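Local atomic coordinates of superantigen-like protein (Staphylococcus aureus, PDB entry 4O1N), a protein that probably promotes virulence as a secreted, homodimeric protease that cleaves host collagens and cytokines. Residues L147-R150 with L151-A155; S197-G200 with T201-N204. One frame throughout, in Å; residues are numbered along the deposited sequence.

Contact 1 of 2, residues L147-R150 with L151-A155; sequences LDYR and LRERA
The guanidinium of Arg152 takes Asp148 OD1 at its edge and in its plane, while that of Arg150 has Glu153 OE1 near its plane, also at the edge. Both pairs lie on helix 144-159, the helix of the beta-grasp domain, with spacings of i to i+4 and i to i+3. In the first, Arg152 NE gives a short bond of 2.6 Å to Asp148 OD1, and Arg152 NH2 adds a weak one to the same oxygen. The carboxylate plane is turned 86° from that of the guanidinium. OD1 alone takes both Arg152 donors, while Asp148 OD2 bonds Tyr31 OH of helix 24-31. With CG anti to the backbone N (chi1 175°), beside the carbonyl carbon, the Asp148 carboxylate is brought to the extended Arg152 chain, which crosses it. Arg152 NH1 bonds Gln187 O and Tyr162 OH, which helps fix this buried charge.

The second pair is flatter and looser: the side chains run alongside each other, planes 16° apart, and Arg150 NE meets Glu153 OE1 nearly along the C-O axis at 3.2 Å. Arg150 bends at chi2 and chi3, and its NH1 reaches Glu37 in a further salt bridge. Glu153 OE1 also lies obliquely 4.1 Å from CE2 of the Tyr149 ring. The backbone bonds of the helix continue through the same residues, among them Glu153 N to Tyr149 O at 2.9 Å. Leu151 CD1 stands 4.4 Å from Leu147 CB, a loose apolar contact.

Contact 2 of 2, residues S197-G200 with T201-N204; sequences SIDG and TKIN
Hydrogen bonds between Asp199 and the two residues that follow Gly200 close this turn. Asp199 OD1 accepts twice, from Thr201 N at 2.9 Å and from Thr201 OG1 at 2.6 Å. Both donors lie on one face of the carboxylate, tilted out of its plane, the amide on the anti side and the hydroxyl on the syn side. With OG1 set between the backbone N and the carbonyl carbon (chi1 71°), the hydroxyl sits next to its own amide and can share that acceptor. The backbone adds Lys202 N to Asp199 O at 3.0 Å, the donor standing well above the carbonyl plane.

Charge contributes more loosely: Lys202 NZ remains 4.0 Å from Asp199 OD2, beyond a salt bridge. The extended Lys202 chain crosses Asp199 obliquely, its CD in van der Waals contact with OD2 at 3.5 Å.

Apolar contact lies among the buried residues: the CD1 methyls of Ile198 and Ile203 meet at 3.8 Å, their side chains crossing at about a right angle, and Ile203 CD1 also touches Gly200 CA. Ile173 and Met175 of strand 171-175 touch both isoleucines.

Together these features make an Asx turn laid over a type I beta-turn, Asp199 to Lys202, leading into strand 203-210 of the beta-grasp sheet.

How the contacts relate
Both contacts belong to the C-terminal beta-grasp domain, their centres about 16 Å apart. Contact 1 comes first along the chain, on helix 144-159, which directly follows strand 141-143; contact 2 comes later, where strand 197-199, the antiparallel partner of 141-143, turns into 203-210, the middle strand of the five-stranded sheet. They meet through Leu147 CD1, which packs against Ile198 CD1 at 3.5 Å and, more distantly, Ile203 CD1. The helix thereby joins the apolar layer beside the sheet. Elsewhere Tyr149 and Arg150 touch Phe86, and Arg150 pairs with Glu37, in strands of the OB-fold domain, so contact 1 lies where the two domains meet, while contact 2 is farther from the chain centre.

Contact 1 of 2, residues L147-R150 with L151-A155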
ATOM      1  N   LEU A 147      -0.450  -1.386  -2.657  1.00 25.79           N
ATOM      2  CA  LEU A 147      -1.224  -2.220  -3.574  1.00 25.39           C
ATOM      3  C   LEU A 147      -2.620  -2.397  -3.056  1.00 24.90           C
ATOM      4  O   LEU A 147      -3.579  -2.253  -3.803  1.00 25.77           O
ATOM      5  CB  LEU A 147      -0.576  -3.585  -3.748  1.00 26.22           C
ATOM      6  CG  LEU A 147       0.652  -3.578  -4.650  1.00 26.04           C
ATOM      7  CD1 LEU A 147       1.407  -4.889  -4.546  1.00 27.68           C
ATOM      8  CD2 LEU A 147       0.225  -3.356  -6.075  1.00 26.82           C
ATOM      9  N   ASP A 148      -2.737  -2.690  -1.766  1.00 24.63           N
ATOM     10  CA  ASP A 148      -4.054  -2.811  -1.139  1.00 25.12           C
ATOM     11  C   ASP A 148      -4.910  -1.558  -1.335  1.00 25.17           C
ATOM     12  O   ASP A 148      -6.044  -1.629  -1.852  1.00 25.31           O
ATOM     13  CB  ASP A 148      -3.917  -3.093   0.348  1.00 25.13           C
ATOM     14  CG  ASP A 148      -5.242  -3.113   1.049  1.00 25.89           C
ATOM     15  OD1 ASP A 148      -6.118  -3.872   0.567  1.00 25.93           O
ATOM     16  OD2 ASP A 148      -5.408  -2.359   2.047  1.00 25.71           O
ATOM     17  N   TYR A 149      -4.353  -0.408  -0.964  1.00 25.42           N
ATOM     18  CA  TYR A 149      -5.091   0.830  -1.078  1.00 25.81           C
ATOM     19  C   TYR A 149      -5.501   1.048  -2.515  1.00 25.46           C
ATOM     20  O   TYR A 149      -6.665   1.236  -2.765  1.00 26.62           O
ATOM     21  CB  TYR A 149      -4.311   2.049  -0.545  1.00 25.95           C
ATOM     22  CG  TYR A 149      -5.123   3.350  -0.577  1.00 26.51           C
ATOM     23  CD1 TYR A 149      -5.867   3.778   0.520  1.00 26.03           C
ATOM     24  CD2 TYR A 149      -5.171   4.124  -1.739  1.00 27.82           C
ATOM     25  CE1 TYR A 149      -6.623   4.927   0.464  1.00 26.22           C
ATOM     26  CE2 TYR A 149      -5.929   5.277  -1.817  1.00 26.80           C
ATOM     27  CZ  TYR A 149      -6.643   5.678  -0.717  1.00 27.54           C
ATOM     28  OH  TYR A 149      -7.368   6.840  -0.811  1.00 28.62           O
ATOM     29  N   ARG A 150      -4.565   0.987  -3.454  1.00 26.29           N
ATOM     30  CA  ARG A 150      -4.849   1.416  -4.837  1.00 27.14           C
ATOM     31  C   ARG A 150      -5.817   0.490  -5.548  1.00 27.60           C
ATOM     32  O   ARG A 150      -6.607   0.957  -6.373  1.00 25.80           O
ATOM     33  CB  ARG A 150      -3.577   1.557  -5.644  1.00 27.19           C
ATOM     34  CG  ARG A 150      -2.614   2.595  -5.059  1.00 28.77           C
ATOM     35  CD  ARG A 150      -2.535   3.895  -5.857  1.00 27.46           C
ATOM     36  NE  ARG A 150      -3.339   4.967  -5.317  1.00 27.22           N
ATOM     37  CZ  ARG A 150      -2.895   6.133  -4.841  1.00 27.57           C
ATOM     38  NH1 ARG A 150      -1.616   6.440  -4.773  1.00 27.59           N
ATOM     39  NH2 ARG A 150      -3.763   7.019  -4.422  1.00 28.78           N
ATOM     40  N   LEU A 151      -5.778  -0.809  -5.223  1.00 28.94           N
ATOM     41  CA  LEU A 151      -6.700  -1.746  -5.860  1.00 27.68           C
ATOM     42  C   LEU A 151      -8.078  -1.481  -5.298  1.00 27.11           C
ATOM     43  O   LEU A 151      -9.052  -1.470  -6.047  1.00 25.73           O
ATOM     44  CB  LEU A 151      -6.275  -3.178  -5.622  1.00 28.50           C
ATOM     45  CG  LEU A 151      -4.960  -3.502  -6.325  1.00 29.25           C
ATOM     46  CD1 LEU A 151      -4.271  -4.749  -5.760  1.00 28.76           C
ATOM     47  CD2 LEU A 151      -5.213  -3.698  -7.804  1.00 30.16           C
ATOM     48  N   ARG A 152      -8.171  -1.232  -3.991  1.00 26.60           N
ATOM     49  CA  ARG A 152      -9.485  -1.004  -3.413  1.00 28.48           C
ATOM     50  C   ARG A 152     -10.068   0.297  -3.910  1.00 29.80           C
ATOM     51  O   ARG A 152     -11.261   0.370  -4.221  1.00 31.83           O
ATOM     52  CB  ARG A 152      -9.456  -1.038  -1.905  1.00 28.76           C
ATOM     53  CG  ARG A 152      -9.127  -2.408  -1.345  1.00 29.39           C
ATOM     54  CD  ARG A 152      -9.509  -2.537   0.131  1.00 29.15           C
ATOM     55  NE  ARG A 152      -8.664  -3.522   0.830  1.00 28.77           N
ATOM     56  CZ  ARG A 152      -9.020  -4.238   1.898  1.00 28.85           C
ATOM     57  NH1 ARG A 152     -10.217  -4.122   2.441  1.00 29.43           N
ATOM     58  NH2 ARG A 152      -8.156  -5.082   2.434  1.00 29.35           N
ATOM     59  N   GLU A 153      -9.215   1.308  -4.039  1.00 31.01           N
ATOM     60  CA  GLU A 153      -9.608   2.576  -4.626  1.00 31.06           C
ATOM     61  C   GLU A 153     -10.248   2.321  -5.968  1.00 32.13           C
ATOM     62  O   GLU A 153     -11.334   2.832  -6.234  1.00 32.95           O
ATOM     63  CB  GLU A 153      -8.403   3.515  -4.798  1.00 33.07           C
ATOM     64  CG  GLU A 153      -8.719   4.791  -5.590  1.00 34.35           C
ATOM     65  CD  GLU A 153      -7.589   5.822  -5.611  1.00 35.08           C
ATOM     66  OE1 GLU A 153      -6.423   5.458  -5.836  1.00 34.96           O
ATOM     67  OE2 GLU A 153      -7.880   7.017  -5.419  1.00 35.16           O
ATOM     68  N   ARG A 154      -9.621   1.504  -6.812  1.00 32.36           N
ATOM     69  CA  ARG A 154     -10.222   1.242  -8.098  1.00 34.99           C
ATOM     70  C   ARG A 154     -11.539   0.459  -8.058  1.00 35.63           C
ATOM     71  O   ARG A 154     -12.471   0.800  -8.788  1.00 34.74           O
ATOM     72  CB  ARG A 154      -9.267   0.566  -9.064  1.00 37.10           C
ATOM     73  CG  ARG A 154      -9.668   0.976 -10.468  1.00 41.72           C
ATOM     74  CD  ARG A 154      -9.328  -0.020 -11.535  1.00 43.00           C
ATOM     75  NE  ARG A 154      -8.001   0.251 -12.012  1.00 41.71           N
ATOM     76  CZ  ARG A 154      -7.628   0.229 -13.268  1.00 40.80           C
ATOM     77  NH1 ARG A 154      -8.497  -0.022 -14.236  1.00 39.18           N
ATOM     78  NH2 ARG A 154      -6.345   0.476 -13.541  1.00 47.18           N
ATOM     79  N   ALA A 155     -11.615  -0.581  -7.231  1.00 35.80           N
ATOM     80  CA  ALA A 155     -12.849  -1.356  -7.083  1.00 36.41           C
ATOM     81  C   ALA A 155     -13.972  -0.471  -6.544  1.00 38.58           C
ATOM     82  O   ALA A 155     -15.157  -0.627  -6.937  1.00 42.92           O
ATOM     83  CB  ALA A 155     -12.626  -2.553  -6.159  1.00 37.09           C
TER

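Contact 2 of 2, residues S197-G200 with T201-N204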
ATOM      1  N   SER A 197       6.755  -5.754   1.770  1.00 31.64           N
ATOM      2  CA  SER A 197       6.923  -5.318   0.384  1.00 31.75           C
ATOM      3  C   SER A 197       7.285  -6.467  -0.520  1.00 31.31           C
ATOM      4  O   SER A 197       7.840  -7.475  -0.066  1.00 32.19           O
ATOM      5  CB  SER A 197       8.019  -4.265   0.300  1.00 32.21           C
ATOM      6  OG  SER A 197       9.328  -4.859   0.274  1.00 30.30           O
ATOM      7  N   ILE A 198       7.009  -6.285  -1.807  1.00 32.99           N
ATOM      8  CA  ILE A 198       7.282  -7.311  -2.826  1.00 32.80           C
ATOM      9  C   ILE A 198       7.996  -6.687  -3.991  1.00 33.02           C
ATOM     10  O   ILE A 198       8.040  -5.468  -4.096  1.00 33.44           O
ATOM     11  CB  ILE A 198       5.987  -7.979  -3.331  1.00 32.60           C
ATOM     12  CG1 ILE A 198       5.026  -6.951  -3.947  1.00 32.82           C
ATOM     13  CG2 ILE A 198       5.315  -8.720  -2.190  1.00 31.29           C
ATOM     14  CD1 ILE A 198       3.709  -7.559  -4.426  1.00 33.36           C
ATOM     15  N   ASP A 199       8.539  -7.529  -4.868  1.00 35.42           N
ATOM     16  CA  ASP A 199       9.238  -7.069  -6.057  1.00 34.33           C
ATOM     17  C   ASP A 199       8.222  -6.689  -7.138  1.00 35.09           C
ATOM     18  O   ASP A 199       7.587  -7.548  -7.769  1.00 36.74           O
ATOM     19  CB  ASP A 199      10.204  -8.135  -6.573  1.00 34.24           C
ATOM     20  CG  ASP A 199      11.099  -7.607  -7.671  1.00 35.88           C
ATOM     21  OD1 ASP A 199      10.736  -6.567  -8.265  1.00 33.89           O
ATOM     22  OD2 ASP A 199      12.149  -8.224  -7.957  1.00 40.90           O
ATOM     23  N   GLY A 200       8.084  -5.393  -7.366  1.00 36.31           N
ATOM     24  CA  GLY A 200       7.087  -4.864  -8.312  1.00 36.13           C
ATOM     25  C   GLY A 200       7.422  -5.128  -9.775  1.00 35.51           C
ATOM     26  O   GLY A 200       6.559  -5.052 -10.630  1.00 34.91           O
ATOM     27  N   THR A 201       8.682  -5.441 -10.049  1.00 35.41           N
ATOM     28  CA  THR A 201       9.110  -5.838 -11.367  1.00 34.40           C
ATOM     29  C   THR A 201       8.649  -7.268 -11.691  1.00 34.05           C
ATOM     30  O   THR A 201       8.710  -7.670 -12.830  1.00 36.07           O
ATOM     31  CB  THR A 201      10.665  -5.753 -11.537  1.00 34.91           C
ATOM     32  OG1 THR A 201      11.338  -6.776 -10.789  1.00 35.98           O
ATOM     33  CG2 THR A 201      11.199  -4.434 -11.092  1.00 35.49           C
ATOM     34  N   LYS A 202       8.173  -8.023 -10.710  1.00 34.97           N
ATOM     35  CA  LYS A 202       7.903  -9.463 -10.898  1.00 36.02           C
ATOM     36  C   LYS A 202       6.505  -9.864 -10.510  1.00 33.75           C
ATOM     37  O   LYS A 202       6.296 -10.983 -10.045  1.00 32.90           O
ATOM     38  CB  LYS A 202       8.878 -10.292 -10.063  1.00 38.53           C
ATOM     39  CG  LYS A 202      10.261 -10.341 -10.660  1.00 43.34           C
ATOM     40  CD  LYS A 202      11.235 -11.102  -9.798  1.00 47.97           C
ATOM     41  CE  LYS A 202      12.603 -11.113 -10.461  1.00 57.10           C
ATOM     42  NZ  LYS A 202      13.628 -11.645  -9.507  1.00 62.47           N
ATOM     43  N   ILE A 203       5.558  -8.938 -10.658  1.00 31.52           N
ATOM     44  CA  ILE A 203       4.132  -9.215 -10.430  1.00 28.27           C
ATOM     45  C   ILE A 203       3.545  -9.628 -11.746  1.00 26.82           C
ATOM     46  O   ILE A 203       3.580  -8.894 -12.681  1.00 23.53           O
ATOM     47  CB  ILE A 203       3.374  -7.985  -9.939  1.00 26.58           C
ATOM     48  CG1 ILE A 203       3.939  -7.555  -8.592  1.00 26.36           C
ATOM     49  CG2 ILE A 203       1.886  -8.304  -9.839  1.00 26.80           C
ATOM     50  CD1 ILE A 203       3.370  -6.277  -8.022  1.00 26.38           C
ATOM     51  N   ASN A 204       3.009 -10.825 -11.802  1.00 29.35           N
ATOM     52  CA  ASN A 204       2.542 -11.386 -13.056  1.00 30.35           C
ATOM     53  C   ASN A 204       1.097 -11.069 -13.226  1.00 30.26           C
ATOM     54  O   ASN A 204       0.666 -10.726 -14.323  1.00 31.27           O
ATOM     55  CB  ASN A 204       2.695 -12.904 -13.028  1.00 33.52           C
ATOM     56  CG  ASN A 204       2.196 -13.576 -14.306  1.00 34.64           C
ATOM     57  OD1 ASN A 204       2.818 -13.462 -15.359  1.00 39.43           O
ATOM     58  ND2 ASN A 204       1.087 -14.292 -14.211  1.00 33.15           N
TER